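Long-range contacts in subdomain of Desmoplakin Carboxy-Terminal domain (DPCT) (Homo sapiens, PDB 1LM5), which forms part of the carboxy-terminal, plakin-repeat region through which desmoplakin binds intermediate filaments: residues 8-13 with 123-128; 13-18 with 194-199. All blocks are in the same frame, centred on the assembly; numbering follows the deposited sequence.

Contact 1: 8-13 with 123-128; sequences SSPIAA and YLTGGL
The turn that follows helix 112-124 in a plakin-repeat domain supplies one side of this contact, and the extended chain leading into strand 11-16 supplies the other. Ser8 N donates to Leu124 O over 3.0 Å, with the donor in the carbonyl plane and an N-H...O angle of 143°. The carbonyl of the same serine reaches the next residue: Thr125 CA lies 3.0 Å from Ser8 O in a CA-H...O contact. One hydrogen bond and one CA-H...O contact thus join the backbones at two successive residues, Leu124 and Thr125. Beside this pair, the Thr125 methyl presses on the proline ring, CG2 standing 3.5 Å from Pro10 CG, closer than usual for two carbons, while the two side chains cross at about a right angle. The threonine's chi1 of 54° sets CG2 beside its own backbone N and OG1 between that N and the carbonyl carbon, dividing its work: the methyl meets both Ser8 O, 3.1 Å from Thr125 CG2, and the Pro10 ring, whereas OG1 is hydrogen-bonded to Phe121 O near the end of the helix and to Arg136. Around the junction, helix 177-183 brings Tyr177 against Pro10 and Leu124 and Ile181 against Ser8, and Thr49 touches both Pro10 and Thr125.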
loop_
_atom_site.group_PDB
_atom_site.type_symbol
_atom_site.label_atom_id
_atom_site.label_comp_id
_atom_site.label_asym_id
_atom_site.label_seq_id
_atom_site.Cartn_x
_atom_site.Cartn_y
_atom_site.Cartn_z
ATOM N N SER B 8 8.152 2.119 10.146
ATOM C CA SER B 8 7.538 0.954 10.751
ATOM C C SER B 8 6.030 1.022 10.668
ATOM O O SER B 8 5.457 2.052 10.324
ATOM C CB SER B 8 7.968 0.850 12.216
ATOM O OG SER B 8 7.257 -0.171 12.892
ATOM N N SER B 9 5.395 -0.096 10.985
ATOM C CA SER B 9 3.948 -0.192 10.981
ATOM C C SER B 9 3.408 0.827 11.970
ATOM O O SER B 9 4.086 1.194 12.932
ATOM C CB SER B 9 3.542 -1.581 11.447
ATOM O OG SER B 9 4.191 -1.855 12.684
ATOM N N PRO B 10 2.179 1.310 11.745
ATOM C CA PRO B 10 1.631 2.282 12.686
ATOM C C PRO B 10 1.353 1.583 14.018
ATOM O O PRO B 10 1.122 0.368 14.066
ATOM C CB PRO B 10 0.321 2.717 12.026
ATOM C CG PRO B 10 0.537 2.452 10.571
ATOM C CD PRO B 10 1.284 1.134 10.585
ATOM N N ILE B 11 1.399 2.344 15.096
ATOM C CA ILE B 11 1.089 1.787 16.399
ATOM C C ILE B 11 -0.360 1.358 16.269
ATOM O O ILE B 11 -1.218 2.146 15.876
ATOM C CB ILE B 11 1.250 2.851 17.469
ATOM C CG1 ILE B 11 2.738 3.200 17.580
ATOM C CG2 ILE B 11 0.677 2.370 18.796
ATOM C CD1 ILE B 11 3.022 4.416 18.396
ATOM N N ALA B 12 -0.635 0.102 16.595
ATOM C CA ALA B 12 -1.972 -0.436 16.444
ATOM C C ALA B 12 -2.839 -0.357 17.674
ATOM O O ALA B 12 -4.040 -0.120 17.579
ATOM C CB ALA B 12 -1.882 -1.887 15.998
ATOM N N ALA B 13 -2.230 -0.564 18.830
ATOM C CA ALA B 13 -2.984 -0.581 20.054
ATOM C C ALA B 13 -2.130 -0.309 21.270
ATOM O O ALA B 13 -0.952 0.027 21.171
ATOM C CB ALA B 13 -3.685 -1.922 20.194
ATOM N N TYR B 123 4.539 9.328 6.614
ATOM C CA TYR B 123 5.959 9.232 6.351
ATOM C C TYR B 123 6.636 8.156 7.190
ATOM O O TYR B 123 7.333 7.287 6.666
ATOM C CB TYR B 123 6.617 10.580 6.615
ATOM C CG TYR B 123 8.064 10.594 6.225
ATOM C CD1 TYR B 123 8.438 10.723 4.897
ATOM C CD2 TYR B 123 9.067 10.436 7.185
ATOM C CE1 TYR B 123 9.769 10.696 4.529
ATOM C CE2 TYR B 123 10.398 10.408 6.825
ATOM C CZ TYR B 123 10.743 10.538 5.495
ATOM O OH TYR B 123 12.066 10.502 5.118
ATOM N N LEU B 124 6.420 8.227 8.499
ATOM C CA LEU B 124 7.004 7.289 9.443
ATOM C C LEU B 124 6.557 5.856 9.254
ATOM O O LEU B 124 7.225 4.941 9.713
ATOM C CB LEU B 124 6.678 7.709 10.878
ATOM C CG LEU B 124 7.432 8.922 11.422
ATOM C CD1 LEU B 124 6.828 9.329 12.759
ATOM C CD2 LEU B 124 8.917 8.591 11.559
ATOM N N THR B 125 5.436 5.656 8.578
ATOM C CA THR B 125 4.937 4.306 8.398
ATOM C C THR B 125 5.047 3.773 6.979
ATOM O O THR B 125 4.308 2.871 6.591
ATOM C CB THR B 125 3.481 4.202 8.871
ATOM O OG1 THR B 125 2.682 5.198 8.215
ATOM C CG2 THR B 125 3.407 4.421 10.395
ATOM N N GLY B 126 5.968 4.325 6.203
ATOM C CA GLY B 126 6.136 3.823 4.853
ATOM C C GLY B 126 6.224 4.864 3.763
ATOM O O GLY B 126 6.874 4.635 2.747
ATOM N N GLY B 127 5.576 6.006 3.959
ATOM C CA GLY B 127 5.629 7.035 2.945
ATOM C C GLY B 127 4.309 7.749 2.828
ATOM O O GLY B 127 3.271 7.226 3.232
ATOM N N LEU B 128 4.347 8.945 2.261
ATOM C CA LEU B 128 3.147 9.734 2.098
ATOM C C LEU B 128 2.146 9.008 1.234
ATOM O O LEU B 128 2.516 8.239 0.342
ATOM C CB LEU B 128 3.470 11.079 1.464
ATOM C CG LEU B 128 4.429 11.959 2.258
ATOM C CD1 LEU B 128 4.455 13.339 1.625
ATOM C CD2 LEU B 128 3.970 12.039 3.710
#

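Contact 2: 13-18 with 194-199; sequences AIFDTE and LLEAAS
Phe15 N to Leu195 O, at 2.9 Å, and Ala197 N to Phe15 O join the strands in parallel register, Phe15 using both its N-H and its C=O toward the same partner strand. The first is straight at hydrogen (165°), yet its donor stands above the Leu195 carbonyl plane. Leu195 N to Ala13 O and Thr17 N to Ala197 O, the latter 3.1 Å, extend the pairing in both directions. On one face of the sheet, Ile14 sets CG2 3.5 Å from Ala197 CB, a methyl-to-methyl contact, and lays CD1 against Leu195 CB. On the other, Leu194 spreads its two methyls: CD2 meets Ala13 CB, and CD1 approaches Phe15 CD1 obliquely at 4.0 Å. With CG opposite the backbone N (chi1 -174°), Phe15 keeps CD1 by that methyl while its ring's end leads away. Where the strands end, a water donates to Asp16 OD2 and to Ala197 O and accepts from Glu18 N, tying the departing chains together. Asp16 OD1 is engaged beyond the pair, in a salt bridge with Arg31 and a hydrogen bond from Asn19. Both strands are central in a four-stranded mixed sheet, with antiparallel strand 21-23 alongside 11-16 and 185-186 alongside 193-197.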
loop_
_atom_site.group_PDB
_atom_site.type_symbol
_atom_site.label_atom_id
_atom_site.label_comp_id
_atom_site.label_asym_id
_atom_site.label_seq_id
_atom_site.Cartn_x
_atom_site.Cartn_y
_atom_site.Cartn_z
ATOM N N ALA B 13 -2.230 -0.564 18.830
ATOM C CA ALA B 13 -2.984 -0.581 20.054
ATOM C C ALA B 13 -2.130 -0.309 21.270
ATOM O O ALA B 13 -0.952 0.027 21.171
ATOM C CB ALA B 13 -3.685 -1.922 20.194
ATOM N N ILE B 14 -2.739 -0.528 22.420
ATOM C CA ILE B 14 -2.119 -0.250 23.692
ATOM C C ILE B 14 -1.873 -1.492 24.516
ATOM O O ILE B 14 -2.654 -2.433 24.477
ATOM C CB ILE B 14 -3.045 0.670 24.484
ATOM C CG1 ILE B 14 -3.263 1.957 23.690
ATOM C CG2 ILE B 14 -2.484 0.927 25.867
ATOM C CD1 ILE B 14 -2.017 2.785 23.554
ATOM N N PHE B 15 -0.768 -1.507 25.244
ATOM C CA PHE B 15 -0.536 -2.625 26.121
ATOM C C PHE B 15 -0.689 -2.033 27.511
ATOM O O PHE B 15 0.128 -1.223 27.955
ATOM C CB PHE B 15 0.853 -3.231 25.959
ATOM C CG PHE B 15 1.032 -4.479 26.763
ATOM C CD1 PHE B 15 0.453 -5.677 26.340
ATOM C CD2 PHE B 15 1.690 -4.442 27.994
ATOM C CE1 PHE B 15 0.517 -6.825 27.136
ATOM C CE2 PHE B 15 1.765 -5.590 28.806
ATOM C CZ PHE B 15 1.177 -6.780 28.376
ATOM N N ASP B 16 -1.774 -2.403 28.173
ATOM C CA ASP B 16 -2.046 -1.926 29.519
ATOM C C ASP B 16 -1.132 -2.712 30.454
ATOM O O ASP B 16 -1.392 -3.871 30.773
ATOM C CB ASP B 16 -3.522 -2.163 29.843
ATOM C CG ASP B 16 -3.904 -1.703 31.232
ATOM O OD1 ASP B 16 -5.115 -1.550 31.470
ATOM O OD2 ASP B 16 -3.015 -1.502 32.087
ATOM N N THR B 17 -0.044 -2.068 30.864
ATOM C CA THR B 17 0.956 -2.677 31.731
ATOM C C THR B 17 0.387 -3.180 33.045
ATOM O O THR B 17 0.706 -4.286 33.483
ATOM C CB THR B 17 2.092 -1.676 32.041
ATOM O OG1 THR B 17 2.749 -1.308 30.821
ATOM C CG2 THR B 17 3.107 -2.309 32.982
ATOM N N GLU B 18 -0.450 -2.369 33.675
ATOM C CA GLU B 18 -1.041 -2.748 34.948
ATOM C C GLU B 18 -1.840 -4.036 34.832
ATOM O O GLU B 18 -1.790 -4.887 35.720
ATOM C CB GLU B 18 -1.941 -1.627 35.473
ATOM C CG GLU B 18 -2.643 -1.961 36.785
ATOM C CD GLU B 18 -3.342 -0.765 37.402
ATOM O OE1 GLU B 18 -2.670 0.268 37.628
ATOM O OE2 GLU B 18 -4.560 -0.858 37.670
ATOM N N LEU B 194 2.326 -2.227 19.649
ATOM C CA LEU B 194 1.646 -1.723 20.831
ATOM C C LEU B 194 2.489 -0.713 21.578
ATOM O O LEU B 194 3.715 -0.791 21.578
ATOM C CB LEU B 194 1.336 -2.865 21.804
ATOM C CG LEU B 194 0.723 -4.156 21.265
ATOM C CD1 LEU B 194 0.316 -5.045 22.441
ATOM C CD2 LEU B 194 -0.475 -3.833 20.395
ATOM N N LEU B 195 1.808 0.225 22.220
ATOM C CA LEU B 195 2.458 1.239 23.029
ATOM C C LEU B 195 2.022 0.943 24.454
ATOM O O LEU B 195 0.824 0.818 24.717
ATOM C CB LEU B 195 1.961 2.625 22.655
ATOM C CG LEU B 195 2.946 3.673 22.168
ATOM C CD1 LEU B 195 2.264 5.035 22.208
ATOM C CD2 LEU B 195 4.204 3.648 23.014
ATOM N N GLU B 196 2.974 0.820 25.373
ATOM C CA GLU B 196 2.616 0.557 26.756
ATOM C C GLU B 196 1.970 1.785 27.396
ATOM O O GLU B 196 2.298 2.920 27.057
ATOM C CB GLU B 196 3.848 0.153 27.559
ATOM C CG GLU B 196 4.390 -1.197 27.172
ATOM C CD GLU B 196 5.579 -1.611 28.020
ATOM O OE1 GLU B 196 6.122 -2.706 27.767
ATOM O OE2 GLU B 196 5.967 -0.849 28.933
ATOM N N ALA B 197 1.046 1.543 28.319
ATOM C CA ALA B 197 0.357 2.612 29.017
ATOM C C ALA B 197 0.160 2.189 30.466
ATOM O O ALA B 197 -0.118 1.021 30.751
ATOM C CB ALA B 197 -0.988 2.885 28.372
ATOM N N ALA B 198 0.310 3.144 31.369
ATOM C CA ALA B 198 0.152 2.893 32.793
ATOM C C ALA B 198 -0.618 4.057 33.388
ATOM O O ALA B 198 -0.663 5.137 32.797
ATOM C CB ALA B 198 1.523 2.773 33.458
ATOM N N SER B 199 -1.234 3.828 34.548
ATOM C CA SER B 199 -1.999 4.860 35.248
ATOM C C SER B 199 -1.100 5.571 36.245
ATOM O O SER B 199 -0.140 4.986 36.743
ATOM C CB SER B 199 -3.174 4.247 36.018
ATOM O OG SER B 199 -4.209 3.830 35.151
HETATM O O HOH W 1 -1.409 0.177 32.968
#

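Overall arrangement
Strand 11-16 and the chain just before it illustrate how one N-terminal segment can connect distant parts of a repeat protein. Contact 1 takes its leading end to the turn after helix 112-124; contact 2 pairs its far end with the last strand. The centre of contact 1 lies about 7 Å, and that of contact 2 about 17 Å, from the centre of the chain. The contact centres are 18 Å apart, yet they share Ala13 and touch where Ile11 CD1 packs 3.8 Å from Leu195 CG. Arg193, beginning the last strand, also hydrogen-bonds Ser9. Contact 1 additionally borders the second subunit, whose Arg155 bonds Gly126 O, whereas no other chain of the assembly touches the two segments of contact 2.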